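Local structure of cytochrome P450 (Novosphingobium aromaticivorans, 3OFT) at residues F14-P19 against T43-H48; A8-D13 against D35-V40; D204-I209 against R226-L231; K95-P100 against E212-R217. The protein is a haem-binding cytochrome P450 (CYP101C1) whose largely helical fold, with smaller beta sheets, encloses an iron protoporphyrin IX. All coordinates share one frame; numbering follows the deposited sequence.

Interaction 1 (F14-P19 against T43-H48); sequences FDIFNP and TANGGH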
# COMPACT_ATOMS: atom_id res chain seq x y z
N PHE A 14 -6.77 -21.46 -5.36
CA PHE A 14 -6.37 -20.30 -4.53
C PHE A 14 -7.25 -19.05 -4.68
O PHE A 14 -7.31 -18.47 -5.77
CB PHE A 14 -4.91 -19.94 -4.86
CG PHE A 14 -4.21 -19.14 -3.79
CD1 PHE A 14 -3.49 -19.79 -2.77
CD2 PHE A 14 -4.23 -17.75 -3.83
CE1 PHE A 14 -2.81 -19.06 -1.82
CE2 PHE A 14 -3.57 -17.00 -2.84
CZ PHE A 14 -2.83 -17.67 -1.84
N ASP A 15 -7.91 -18.64 -3.59
CA ASP A 15 -8.73 -17.43 -3.54
C ASP A 15 -7.90 -16.27 -2.98
O ASP A 15 -7.61 -16.24 -1.79
CB ASP A 15 -9.94 -17.66 -2.63
CG ASP A 15 -10.81 -16.42 -2.46
OD1 ASP A 15 -11.79 -16.56 -1.69
OD2 ASP A 15 -10.55 -15.31 -3.03
N ILE A 16 -7.54 -15.31 -3.84
CA ILE A 16 -6.70 -14.18 -3.40
C ILE A 16 -7.29 -13.29 -2.30
O ILE A 16 -6.54 -12.62 -1.55
CB ILE A 16 -6.23 -13.36 -4.62
CG1 ILE A 16 -7.46 -12.72 -5.30
CG2 ILE A 16 -5.37 -14.27 -5.52
CD1 ILE A 16 -7.26 -12.26 -6.76
N PHE A 17 -8.61 -13.32 -2.16
CA PHE A 17 -9.29 -12.59 -1.10
C PHE A 17 -9.27 -13.30 0.25
O PHE A 17 -9.44 -12.65 1.27
CB PHE A 17 -10.73 -12.19 -1.52
CG PHE A 17 -10.76 -11.29 -2.73
CD1 PHE A 17 -10.38 -9.95 -2.62
CD2 PHE A 17 -11.14 -11.78 -3.98
CE1 PHE A 17 -10.41 -9.11 -3.74
CE2 PHE A 17 -11.16 -10.94 -5.11
CZ PHE A 17 -10.80 -9.60 -4.99
N ASN A 18 -9.10 -14.62 0.26
CA ASN A 18 -8.95 -15.34 1.52
C ASN A 18 -8.01 -16.53 1.39
O ASN A 18 -8.45 -17.68 1.36
CB ASN A 18 -10.28 -15.68 2.26
CG ASN A 18 -11.49 -15.71 1.36
OD1 ASN A 18 -12.02 -14.67 0.94
ND2 ASN A 18 -11.99 -16.91 1.09
N PRO A 19 -6.70 -16.26 1.27
CA PRO A 19 -5.76 -17.38 1.18
C PRO A 19 -5.86 -18.28 2.43
O PRO A 19 -6.09 -17.79 3.54
CB PRO A 19 -4.40 -16.68 1.08
CG PRO A 19 -4.72 -15.31 0.50
CD PRO A 19 -6.03 -14.95 1.12
N THR A 43 -8.91 -21.07 -10.52
CA THR A 43 -10.30 -21.10 -10.97
C THR A 43 -11.23 -20.16 -10.18
O THR A 43 -12.34 -19.87 -10.65
CB THR A 43 -10.86 -22.51 -10.89
OG1 THR A 43 -10.65 -23.00 -9.57
CG2 THR A 43 -10.14 -23.42 -11.87
N ALA A 44 -10.77 -19.66 -9.02
CA ALA A 44 -11.61 -18.77 -8.21
C ALA A 44 -11.62 -17.39 -8.85
O ALA A 44 -10.81 -17.10 -9.76
CB ALA A 44 -11.10 -18.70 -6.76
N ASN A 45 -12.57 -16.57 -8.41
CA ASN A 45 -12.70 -15.16 -8.83
C ASN A 45 -12.71 -14.98 -10.35
O ASN A 45 -12.04 -14.10 -10.89
CB ASN A 45 -11.60 -14.33 -8.18
CG ASN A 45 -11.72 -14.30 -6.68
OD1 ASN A 45 -12.74 -13.86 -6.13
ND2 ASN A 45 -10.74 -14.86 -6.00
N GLY A 46 -13.46 -15.84 -11.03
CA GLY A 46 -13.62 -15.68 -12.48
C GLY A 46 -12.54 -16.31 -13.35
O GLY A 46 -12.67 -16.32 -14.59
N GLY A 47 -11.47 -16.82 -12.73
CA GLY A 47 -10.39 -17.45 -13.48
C GLY A 47 -9.31 -16.45 -13.88
O GLY A 47 -9.57 -15.51 -14.65
N HIS A 48 -8.10 -16.66 -13.37
CA HIS A 48 -6.99 -15.71 -13.58
C HIS A 48 -5.63 -16.33 -13.23
O HIS A 48 -5.56 -17.25 -12.39
CB HIS A 48 -7.24 -14.42 -12.77
CG HIS A 48 -7.06 -14.58 -11.29
ND1 HIS A 48 -8.12 -14.80 -10.42
CD2 HIS A 48 -5.95 -14.53 -10.53
CE1 HIS A 48 -7.65 -14.89 -9.18
NE2 HIS A 48 -6.34 -14.77 -9.23
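F17 and N45 illustrate how two flat groups can meet at a steep angle: the amide of N45 abuts the rim of the phenyl ring, the planes 79° apart, with N45 OD1 3.4 Å from F17 CD2. One face of that ring is partly occupied from within its own segment, where I16 CG1 lies off-centre above it. The third flat group, the D15 carboxylate, is gripped on both faces through a single oxygen. N45 ND2 donates to D15 OD2 over 3.0 Å, nearly straight at 168°, while the backbone N of F17 reaches the same D15 OD2 from the opposite face at 2.9 Å, forming an Asx turn. With D15 CG anti to the backbone N (chi1 176°), this oxygen sits where both donors can use it. Each donor stands well out of the carboxylate plane, one on either face, and the double grip would restrain its rotation. I16 CD1 leans obliquely on the H48 imidazole. D15 opens a type I turn, and A44 a type I' turn. The first follows strand 11-12 and precedes helix 26-31, whose W30 touches F14 and I16; the second links strands 39-42 and 48-51, while Y305 of strand 303-307 backs I16 and H48.

Interaction 2 (A8-D13 against D35-V40); sequences ADRVVD and DGPGLV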
# COMPACT_ATOMS: atom_id res chain seq x y z
N ALA A 8 -3.04 -28.52 -17.25
CA ALA A 8 -3.72 -29.05 -16.07
C ALA A 8 -2.89 -28.90 -14.80
O ALA A 8 -3.44 -28.63 -13.74
CB ALA A 8 -4.11 -30.53 -16.27
N ASP A 9 -1.58 -29.12 -14.92
CA ASP A 9 -0.70 -29.11 -13.75
C ASP A 9 -0.49 -27.70 -13.15
O ASP A 9 0.04 -27.59 -12.04
CB ASP A 9 0.63 -29.80 -14.05
CG ASP A 9 1.52 -29.04 -15.04
OD1 ASP A 9 2.73 -29.35 -15.09
OD2 ASP A 9 1.03 -28.15 -15.79
N ARG A 10 -0.90 -26.66 -13.88
CA ARG A 10 -0.88 -25.26 -13.38
C ARG A 10 -2.17 -24.81 -12.67
O ARG A 10 -2.25 -23.67 -12.22
CB ARG A 10 -0.60 -24.29 -14.54
CG ARG A 10 0.67 -24.53 -15.38
CD ARG A 10 1.93 -24.48 -14.55
NE ARG A 10 3.16 -24.59 -15.34
CZ ARG A 10 4.06 -23.62 -15.53
NH1 ARG A 10 3.87 -22.39 -15.04
NH2 ARG A 10 5.16 -23.87 -16.24
N VAL A 11 -3.19 -25.67 -12.58
CA VAL A 11 -4.49 -25.25 -12.02
C VAL A 11 -4.48 -25.29 -10.50
O VAL A 11 -4.03 -26.27 -9.92
CB VAL A 11 -5.68 -26.12 -12.54
CG1 VAL A 11 -6.99 -25.74 -11.84
CG2 VAL A 11 -5.81 -26.00 -14.06
N VAL A 12 -4.93 -24.21 -9.87
CA VAL A 12 -5.14 -24.15 -8.41
C VAL A 12 -6.51 -23.55 -8.15
O VAL A 12 -7.11 -22.97 -9.03
CB VAL A 12 -4.07 -23.31 -7.66
CG1 VAL A 12 -2.67 -23.87 -7.85
CG2 VAL A 12 -4.12 -21.82 -8.10
N ASP A 13 -7.01 -23.65 -6.92
CA ASP A 13 -8.24 -22.95 -6.61
C ASP A 13 -8.03 -21.78 -5.62
O ASP A 13 -9.00 -21.19 -5.11
CB ASP A 13 -9.28 -23.95 -6.11
CG ASP A 13 -8.89 -24.54 -4.78
OD1 ASP A 13 -9.75 -25.21 -4.15
OD2 ASP A 13 -7.72 -24.37 -4.37
N ASP A 35 5.81 -23.56 -3.24
CA ASP A 35 5.94 -25.03 -3.38
C ASP A 35 5.38 -25.60 -4.70
O ASP A 35 5.47 -26.82 -4.95
CB ASP A 35 5.27 -25.76 -2.21
CG ASP A 35 5.86 -25.37 -0.86
OD1 ASP A 35 5.18 -25.59 0.17
OD2 ASP A 35 6.99 -24.81 -0.83
N GLY A 36 4.80 -24.74 -5.53
CA GLY A 36 4.24 -25.18 -6.81
C GLY A 36 4.85 -24.49 -7.99
O GLY A 36 5.89 -23.86 -7.87
N PRO A 37 4.21 -24.60 -9.18
CA PRO A 37 4.65 -23.91 -10.39
C PRO A 37 4.75 -22.37 -10.18
O PRO A 37 4.03 -21.81 -9.36
CB PRO A 37 3.56 -24.27 -11.41
CG PRO A 37 2.90 -25.52 -10.86
CD PRO A 37 2.98 -25.38 -9.38
N GLY A 38 5.66 -21.73 -10.91
CA GLY A 38 5.91 -20.29 -10.77
C GLY A 38 4.85 -19.40 -11.39
O GLY A 38 4.91 -18.18 -11.24
N LEU A 39 3.90 -20.01 -12.10
CA LEU A 39 2.76 -19.29 -12.70
C LEU A 39 1.60 -20.27 -12.74
O LEU A 39 1.72 -21.32 -13.40
CB LEU A 39 3.11 -18.76 -14.10
CG LEU A 39 2.21 -17.80 -14.87
CD1 LEU A 39 1.74 -16.61 -14.02
CD2 LEU A 39 2.96 -17.27 -16.12
N VAL A 40 0.55 -19.98 -11.97
CA VAL A 40 -0.59 -20.90 -11.78
C VAL A 40 -1.88 -20.22 -12.26
O VAL A 40 -1.94 -18.98 -12.35
CB VAL A 40 -0.73 -21.42 -10.29
CG1 VAL A 40 0.43 -22.34 -9.93
CG2 VAL A 40 -0.83 -20.28 -9.26
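R10 runs past P37 towards L39, and nearly every atom of its side chain finds a partner on the way. R10 CB and R10 CG each lie 3.9 Å from L39 O. A bend at chi2 (-60°) then brings R10 CD down to 3.5 Å from P37 CB, the arginine running antiparallel alongside the proline ring. NE still skirts the same proline carbon. At the tip, R10 NH1 donates to L39 O over 2.9 Å at 164°, in the carbonyl plane and on a lone pair, with the oxygen also lying in the guanidinium plane. NH1 has a second, charged partner in D294, and the two acceptors together should fix how the guanidinium is turned. The backbones also come together: R10 O is 3.3 Å from V40 CA, and the main chain of R10 bonds to that of W41. Further on, the side chains of V12 and V40 lie roughly perpendicular, with V12 CG2 3.8 Å from V40 CG2. Strand 11-12 is an outermost strand of the mixed sheet, parallel to strand 39-42, and the connection through helix 26-31 makes this a beta-alpha-beta crossover in the beta-rich part of the P450 fold.

Interaction 3 (D204-I209 against R226-L231); sequences DLFSRI and RMCRNL. With HEM (protoporphyrin IX containing Fe), chain D.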
# COMPACT_ATOMS: atom_id res chain seq x y z
N ASP A 204 0.41 23.27 -0.76
CA ASP A 204 0.15 21.89 -0.33
C ASP A 204 0.22 20.90 -1.50
O ASP A 204 0.35 21.29 -2.65
CB ASP A 204 -1.25 21.82 0.28
CG ASP A 204 -2.32 22.12 -0.75
OD1 ASP A 204 -2.86 21.16 -1.36
OD2 ASP A 204 -2.57 23.31 -1.02
N LEU A 205 0.08 19.60 -1.17
CA LEU A 205 0.16 18.55 -2.19
C LEU A 205 -0.79 18.71 -3.36
O LEU A 205 -0.36 18.62 -4.51
CB LEU A 205 -0.05 17.16 -1.58
CG LEU A 205 0.05 15.92 -2.46
CD1 LEU A 205 1.38 15.87 -3.27
CD2 LEU A 205 -0.18 14.61 -1.63
N PHE A 206 -2.09 18.91 -3.11
CA PHE A 206 -3.04 19.00 -4.22
C PHE A 206 -2.71 20.21 -5.09
O PHE A 206 -2.69 20.12 -6.32
CB PHE A 206 -4.49 19.09 -3.74
CG PHE A 206 -5.14 17.76 -3.38
CD1 PHE A 206 -4.43 16.56 -3.40
CD2 PHE A 206 -6.51 17.73 -3.03
CE1 PHE A 206 -5.07 15.32 -3.06
CE2 PHE A 206 -7.16 16.52 -2.66
CZ PHE A 206 -6.45 15.33 -2.67
N SER A 207 -2.51 21.36 -4.45
CA SER A 207 -2.21 22.61 -5.17
C SER A 207 -1.04 22.48 -6.12
O SER A 207 -1.05 23.00 -7.25
CB SER A 207 -1.85 23.74 -4.19
OG SER A 207 -2.96 24.12 -3.41
N ARG A 208 -0.01 21.81 -5.64
CA ARG A 208 1.19 21.70 -6.42
C ARG A 208 1.07 20.78 -7.62
O ARG A 208 1.68 21.02 -8.65
CB ARG A 208 2.32 21.29 -5.51
CG ARG A 208 2.94 22.59 -4.91
CD ARG A 208 4.07 22.29 -3.99
NE ARG A 208 3.62 21.17 -3.20
CZ ARG A 208 4.07 19.95 -3.34
NH1 ARG A 208 5.05 19.69 -4.21
NH2 ARG A 208 3.53 18.99 -2.59
N ILE A 209 0.26 19.74 -7.51
CA ILE A 209 0.07 18.84 -8.66
C ILE A 209 -0.89 19.49 -9.65
O ILE A 209 -0.66 19.47 -10.86
CB ILE A 209 -0.53 17.47 -8.23
CG1 ILE A 209 0.48 16.72 -7.32
CG2 ILE A 209 -0.83 16.65 -9.48
CD1 ILE A 209 -0.07 15.42 -6.69
N ARG A 226 -10.24 12.16 -10.51
CA ARG A 226 -9.61 10.81 -10.63
C ARG A 226 -8.26 10.76 -9.98
O ARG A 226 -7.90 9.75 -9.34
CB ARG A 226 -9.44 10.44 -12.13
CG ARG A 226 -10.85 10.22 -12.76
CD ARG A 226 -10.81 10.27 -14.28
NE ARG A 226 -10.01 9.18 -14.83
CZ ARG A 226 -9.54 9.14 -16.06
NH1 ARG A 226 -9.79 10.14 -16.90
NH2 ARG A 226 -8.78 8.10 -16.45
N MET A 227 -7.46 11.81 -10.18
CA MET A 227 -6.11 11.82 -9.58
C MET A 227 -6.16 11.96 -8.05
O MET A 227 -5.44 11.24 -7.31
CB MET A 227 -5.27 12.95 -10.20
CG MET A 227 -3.81 12.99 -9.78
SD MET A 227 -3.62 13.91 -8.25
CE MET A 227 -4.20 15.54 -8.75
N CYS A 228 -7.00 12.87 -7.59
CA CYS A 228 -7.18 13.11 -6.16
C CYS A 228 -7.72 11.90 -5.44
O CYS A 228 -7.26 11.63 -4.31
CB CYS A 228 -8.08 14.33 -5.93
SG CYS A 228 -7.17 15.87 -6.33
N ARG A 229 -8.68 11.18 -6.06
CA ARG A 229 -9.18 9.90 -5.54
C ARG A 229 -8.04 8.87 -5.40
O ARG A 229 -8.01 8.10 -4.40
CB ARG A 229 -10.26 9.35 -6.53
CG ARG A 229 -11.05 8.11 -6.22
CD ARG A 229 -11.87 7.70 -7.50
NE ARG A 229 -12.64 8.84 -7.94
CZ ARG A 229 -13.02 9.14 -9.19
NH1 ARG A 229 -12.75 8.42 -10.27
NH2 ARG A 229 -13.71 10.24 -9.33
N ASN A 230 -7.18 8.77 -6.42
CA ASN A 230 -5.98 7.93 -6.32
C ASN A 230 -5.02 8.29 -5.17
O ASN A 230 -4.52 7.39 -4.49
CB ASN A 230 -5.26 7.89 -7.66
CG ASN A 230 -4.31 6.71 -7.81
OD1 ASN A 230 -4.02 5.93 -6.88
ND2 ASN A 230 -3.80 6.58 -8.98
N LEU A 231 -4.75 9.58 -4.98
CA LEU A 231 -3.88 10.02 -3.88
C LEU A 231 -4.47 9.67 -2.52
O LEU A 231 -3.75 9.15 -1.64
CB LEU A 231 -3.57 11.51 -3.98
CG LEU A 231 -2.59 11.87 -5.10
CD1 LEU A 231 -2.44 13.38 -4.96
CD2 LEU A 231 -1.22 11.18 -4.94
CHA HEM D . 1.46 2.92 -6.76
CHB HEM D . 2.48 0.45 -2.69
CHC HEM D . 2.03 4.52 -0.14
CHD HEM D . 0.04 6.68 -3.95
C1A HEM D . 1.85 1.93 -5.88
C2A HEM D . 2.23 0.59 -6.26
C3A HEM D . 2.52 -0.11 -5.17
C4A HEM D . 2.28 0.77 -4.01
CMA HEM D . 2.93 -1.60 -5.16
CAA HEM D . 2.35 0.07 -7.72
CBA HEM D . 0.97 -0.33 -8.18
CGA HEM D . 0.99 -0.96 -9.57
O1A HEM D . -0.13 -1.22 -10.12
O2A HEM D . 2.07 -1.23 -10.17
C1B HEM D . 2.46 1.34 -1.62
C2B HEM D . 2.83 1.03 -0.26
C3B HEM D . 2.70 2.18 0.43
C4B HEM D . 2.25 3.22 -0.48
CMB HEM D . 3.28 -0.36 0.22
CAB HEM D . 2.91 2.51 1.91
CBB HEM D . 3.24 1.58 2.83
C1C HEM D . 1.45 5.50 -0.90
C2C HEM D . 1.19 6.88 -0.51
C3C HEM D . 0.60 7.46 -1.59
C4C HEM D . 0.58 6.51 -2.68
CMC HEM D . 1.50 7.48 0.90
CAC HEM D . 0.11 8.91 -1.82
CBC HEM D . -0.36 9.67 -0.83
C1D HEM D . 0.26 5.90 -5.04
C2D HEM D . -0.14 6.26 -6.39
C3D HEM D . 0.35 5.11 -7.26
C4D HEM D . 0.95 4.15 -6.38
CMD HEM D . -0.85 7.58 -6.86
CAD HEM D . 0.17 5.05 -8.80
CBD HEM D . 1.54 5.40 -9.40
CGD HEM D . 1.42 5.15 -10.90
O1D HEM D . 0.49 4.46 -11.37
O2D HEM D . 2.28 5.59 -11.67
NA HEM D . 1.91 2.01 -4.48
NB HEM D . 2.17 2.68 -1.71
NC HEM D . 1.11 5.34 -2.23
ND HEM D . 0.87 4.65 -5.07
FE HEM D . 1.58 3.69 -3.39
O HOH W 1 -0.68 3.02 -3.03
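C228 stands its thiol squarely over the phenyl ring of F206, a cysteine sulfur-aromatic contact in which SG lies 3.6 Å from the ring centroid and only 8° from the normal. The sulfur is therefore nearly equidistant from the ring carbons, while C228 CB reaches towards the CE2 and CZ end. L231 meets the same ring differently: it passes alongside, pointing the other way, so that L231 CD1 ends 3.8 Å from F206 CE1, at an oblique position. That methyl is shared. I209 comes to it tip to tip, its CD1 3.6 Å from L231 CD1, and L205 CD2 adds a more distant touch. These groups are carried by helix 205-210 and by helix 221-252, the latter being the long central helix that runs across the haem in the P450 fold. Their short segments run at 141° to each other, with axes 11.6 Å apart, a separation bridged by side chains alone. Bends at chi2 and chi3 turn the end of M227 towards I209, where M227 CE packs 3.6 Å from I209 CG2, the two side chains meeting at a slant. V101 of helix 91-104 touches both I209 and M227. At the start of the shorter helix D204 serves as N-cap, its OD1 accepting from S207 N at 3.1 Å. On the side of L231 away from I209, its other branch meets the rim of the haem: L231 CD2 is 4.1 Å from haem CAC, and beside it N230 OD1 approaches the methyl CMD of the haem to 3.6 Å.

Interaction 4 (K95-P100 against E212-R217); sequences KAFRTP and EPVGGR. With HEM (protoporphyrin IX containing Fe), chain D.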
# COMPACT_ATOMS: atom_id res chain seq x y z
N LYS A 95 2.47 8.37 -18.56
CA LYS A 95 3.64 9.23 -18.32
C LYS A 95 3.23 10.71 -18.15
O LYS A 95 3.74 11.39 -17.26
CB LYS A 95 4.64 9.09 -19.47
CG LYS A 95 6.00 9.78 -19.25
CD LYS A 95 6.92 9.42 -20.43
CE LYS A 95 8.24 10.18 -20.35
NZ LYS A 95 8.00 11.63 -20.42
N ALA A 96 2.30 11.17 -18.98
CA ALA A 96 1.89 12.60 -18.96
C ALA A 96 1.24 12.98 -17.62
O ALA A 96 1.44 14.06 -17.13
CB ALA A 96 0.99 12.93 -20.10
N PHE A 97 0.48 12.07 -17.04
CA PHE A 97 -0.18 12.36 -15.76
C PHE A 97 0.71 12.04 -14.57
O PHE A 97 0.64 12.74 -13.57
CB PHE A 97 -1.48 11.55 -15.65
CG PHE A 97 -2.59 12.12 -16.47
CD1 PHE A 97 -3.36 13.17 -15.98
CD2 PHE A 97 -2.84 11.64 -17.74
CE1 PHE A 97 -4.40 13.71 -16.77
CE2 PHE A 97 -3.87 12.18 -18.53
CZ PHE A 97 -4.65 13.19 -18.04
N ARG A 98 1.53 11.00 -14.67
CA ARG A 98 2.45 10.66 -13.58
C ARG A 98 3.44 11.82 -13.33
O ARG A 98 3.75 12.13 -12.18
CB ARG A 98 3.25 9.40 -13.90
CG ARG A 98 4.14 8.93 -12.73
CD ARG A 98 4.89 7.65 -13.10
NE ARG A 98 6.00 7.42 -12.20
CZ ARG A 98 5.98 6.64 -11.12
NH1 ARG A 98 7.12 6.51 -10.41
NH2 ARG A 98 4.89 5.95 -10.75
N THR A 99 3.90 12.45 -14.40
CA THR A 99 4.89 13.51 -14.26
C THR A 99 4.55 14.59 -13.23
O THR A 99 5.34 14.76 -12.29
CB THR A 99 5.36 14.04 -15.64
OG1 THR A 99 6.08 12.98 -16.30
CG2 THR A 99 6.27 15.29 -15.49
N PRO A 100 3.39 15.29 -13.37
CA PRO A 100 3.09 16.28 -12.33
C PRO A 100 2.82 15.66 -10.95
O PRO A 100 3.09 16.29 -9.95
CB PRO A 100 1.84 17.00 -12.85
CG PRO A 100 1.22 16.06 -13.84
CD PRO A 100 2.40 15.35 -14.47
N GLU A 212 0.29 22.31 -12.10
CA GLU A 212 1.11 21.83 -13.20
C GLU A 212 0.24 21.49 -14.41
O GLU A 212 -0.90 21.02 -14.25
CB GLU A 212 1.87 20.57 -12.80
CG GLU A 212 2.90 20.76 -11.73
CD GLU A 212 4.05 21.63 -12.23
OE1 GLU A 212 4.38 22.62 -11.54
OE2 GLU A 212 4.59 21.33 -13.33
N PRO A 213 0.78 21.69 -15.63
CA PRO A 213 0.09 21.22 -16.82
C PRO A 213 0.19 19.69 -16.98
O PRO A 213 1.08 19.05 -16.42
CB PRO A 213 0.85 21.90 -17.96
CG PRO A 213 2.24 22.08 -17.44
CD PRO A 213 2.10 22.28 -15.94
N VAL A 214 -0.74 19.13 -17.74
CA VAL A 214 -0.59 17.75 -18.18
C VAL A 214 -0.48 17.80 -19.69
O VAL A 214 -1.38 18.30 -20.35
CB VAL A 214 -1.79 16.89 -17.76
CG1 VAL A 214 -1.76 15.51 -18.46
CG2 VAL A 214 -1.76 16.70 -16.27
N GLY A 215 0.64 17.30 -20.22
CA GLY A 215 0.91 17.31 -21.66
C GLY A 215 0.69 18.69 -22.26
O GLY A 215 0.08 18.82 -23.32
N GLY A 216 1.14 19.72 -21.56
CA GLY A 216 1.04 21.11 -22.08
C GLY A 216 -0.34 21.76 -22.10
O GLY A 216 -0.55 22.78 -22.79
N ARG A 217 -1.28 21.22 -21.34
CA ARG A 217 -2.61 21.84 -21.21
C ARG A 217 -3.09 21.68 -19.74
O ARG A 217 -2.49 20.92 -18.98
CB ARG A 217 -3.58 21.28 -22.28
CG ARG A 217 -3.64 19.75 -22.42
CD ARG A 217 -4.74 19.22 -21.60
NE ARG A 217 -4.95 17.79 -21.74
CZ ARG A 217 -5.49 17.02 -20.79
NH1 ARG A 217 -5.88 17.58 -19.65
NH2 ARG A 217 -5.63 15.71 -20.98
CHA HEM D . 1.46 2.92 -6.76
CHB HEM D . 2.48 0.45 -2.69
CHC HEM D . 2.03 4.52 -0.14
CHD HEM D . 0.04 6.68 -3.95
C1A HEM D . 1.85 1.93 -5.88
C2A HEM D . 2.23 0.59 -6.26
C3A HEM D . 2.52 -0.11 -5.17
C4A HEM D . 2.28 0.77 -4.01
CMA HEM D . 2.93 -1.60 -5.16
CAA HEM D . 2.35 0.07 -7.72
CBA HEM D . 0.97 -0.33 -8.18
CGA HEM D . 0.99 -0.96 -9.57
O1A HEM D . -0.13 -1.22 -10.12
O2A HEM D . 2.07 -1.23 -10.17
C1B HEM D . 2.46 1.34 -1.62
C2B HEM D . 2.83 1.03 -0.26
C3B HEM D . 2.70 2.18 0.43
C4B HEM D . 2.25 3.22 -0.48
CMB HEM D . 3.28 -0.36 0.22
CAB HEM D . 2.91 2.51 1.91
CBB HEM D . 3.24 1.58 2.83
C1C HEM D . 1.45 5.50 -0.90
C2C HEM D . 1.19 6.88 -0.51
C3C HEM D . 0.60 7.46 -1.59
C4C HEM D . 0.58 6.51 -2.68
CMC HEM D . 1.50 7.48 0.90
CAC HEM D . 0.11 8.91 -1.82
CBC HEM D . -0.36 9.67 -0.83
C1D HEM D . 0.26 5.90 -5.04
C2D HEM D . -0.14 6.26 -6.39
C3D HEM D . 0.35 5.11 -7.26
C4D HEM D . 0.95 4.15 -6.38
CMD HEM D . -0.85 7.58 -6.86
CAD HEM D . 0.17 5.05 -8.80
CBD HEM D . 1.54 5.40 -9.40
CGD HEM D . 1.42 5.15 -10.90
O1D HEM D . 0.49 4.46 -11.37
O2D HEM D . 2.28 5.59 -11.67
NA HEM D . 1.91 2.01 -4.48
NB HEM D . 2.17 2.68 -1.71
NC HEM D . 1.11 5.34 -2.23
ND HEM D . 0.87 4.65 -5.07
FE HEM D . 1.58 3.69 -3.39
O HOH W 2 2.63 16.07 -18.44
O HOH W 1 -0.68 3.02 -3.03
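V214 forms the tight centre of this contact, setting its CG1 methyl over the middle of the F97 ring as a CH-pi interaction, 3.6 Å from the centroid and 10° off the normal. Its torsion, CG1 anti to the backbone N at chi1 169°, splits the work between the two branches: CG1 takes the ring, and V214 CG2 rests 3.9 Å from P100 CG. The proline, at a kink of the helix, continues the close packing with its CB 3.6 Å from E212 CB. W219 meets F97 edge-to-face, so the ring is enclosed from more than one direction. Towards the surface the fit becomes looser. A96 faces the exposed turn at G215 and G216, a type I' turn from V214 to R217, and here a water mediates: it donates to A96 O at 2.7 Å and accepts from G215 N at 2.9 Å. R217 NH2 lies obliquely to the ring, 4.0 Å from F97 CZ, while R217 NH1 forms a salt bridge with E223; E212 makes a long, weak ion pair with K103. R98 extends to the haem, where R98 NH2 donates to the propionate oxygen O2D over 2.8 Å, and the same nitrogen also serves R344 O. The chemistry is thus divided: residues 95-100 of the C helix meet 212-217 through apolar contacts and a bridging water, with no direct hydrogen bond between the two segments, while R98, on another side of the helix, binds the propionate, whose negative charge it would probably stabilise.

How the interactions relate
The four contacts form two touching pairs on separate parts of the molecule. Interactions 1 and 2, with centres 13 Å apart, alternate along the chain and share the sheet edge around strands 11-12 and 39-42; T43 N, 3.0 Å from V12 O, probably hydrogen-bonds across between them. Interactions 3 and 4 are likewise 13 Å apart and interleaved, meeting where I209 packs on P100, and both touch the haem. They follow later in the chain and lie 33 to 41 Å, centre to centre, from the first pair. The first pair joins segments only 22 to 24 residues apart, whereas the second joins helices 91-104 and 221-252, which touch the haem, to helix 205-210 packed behind them.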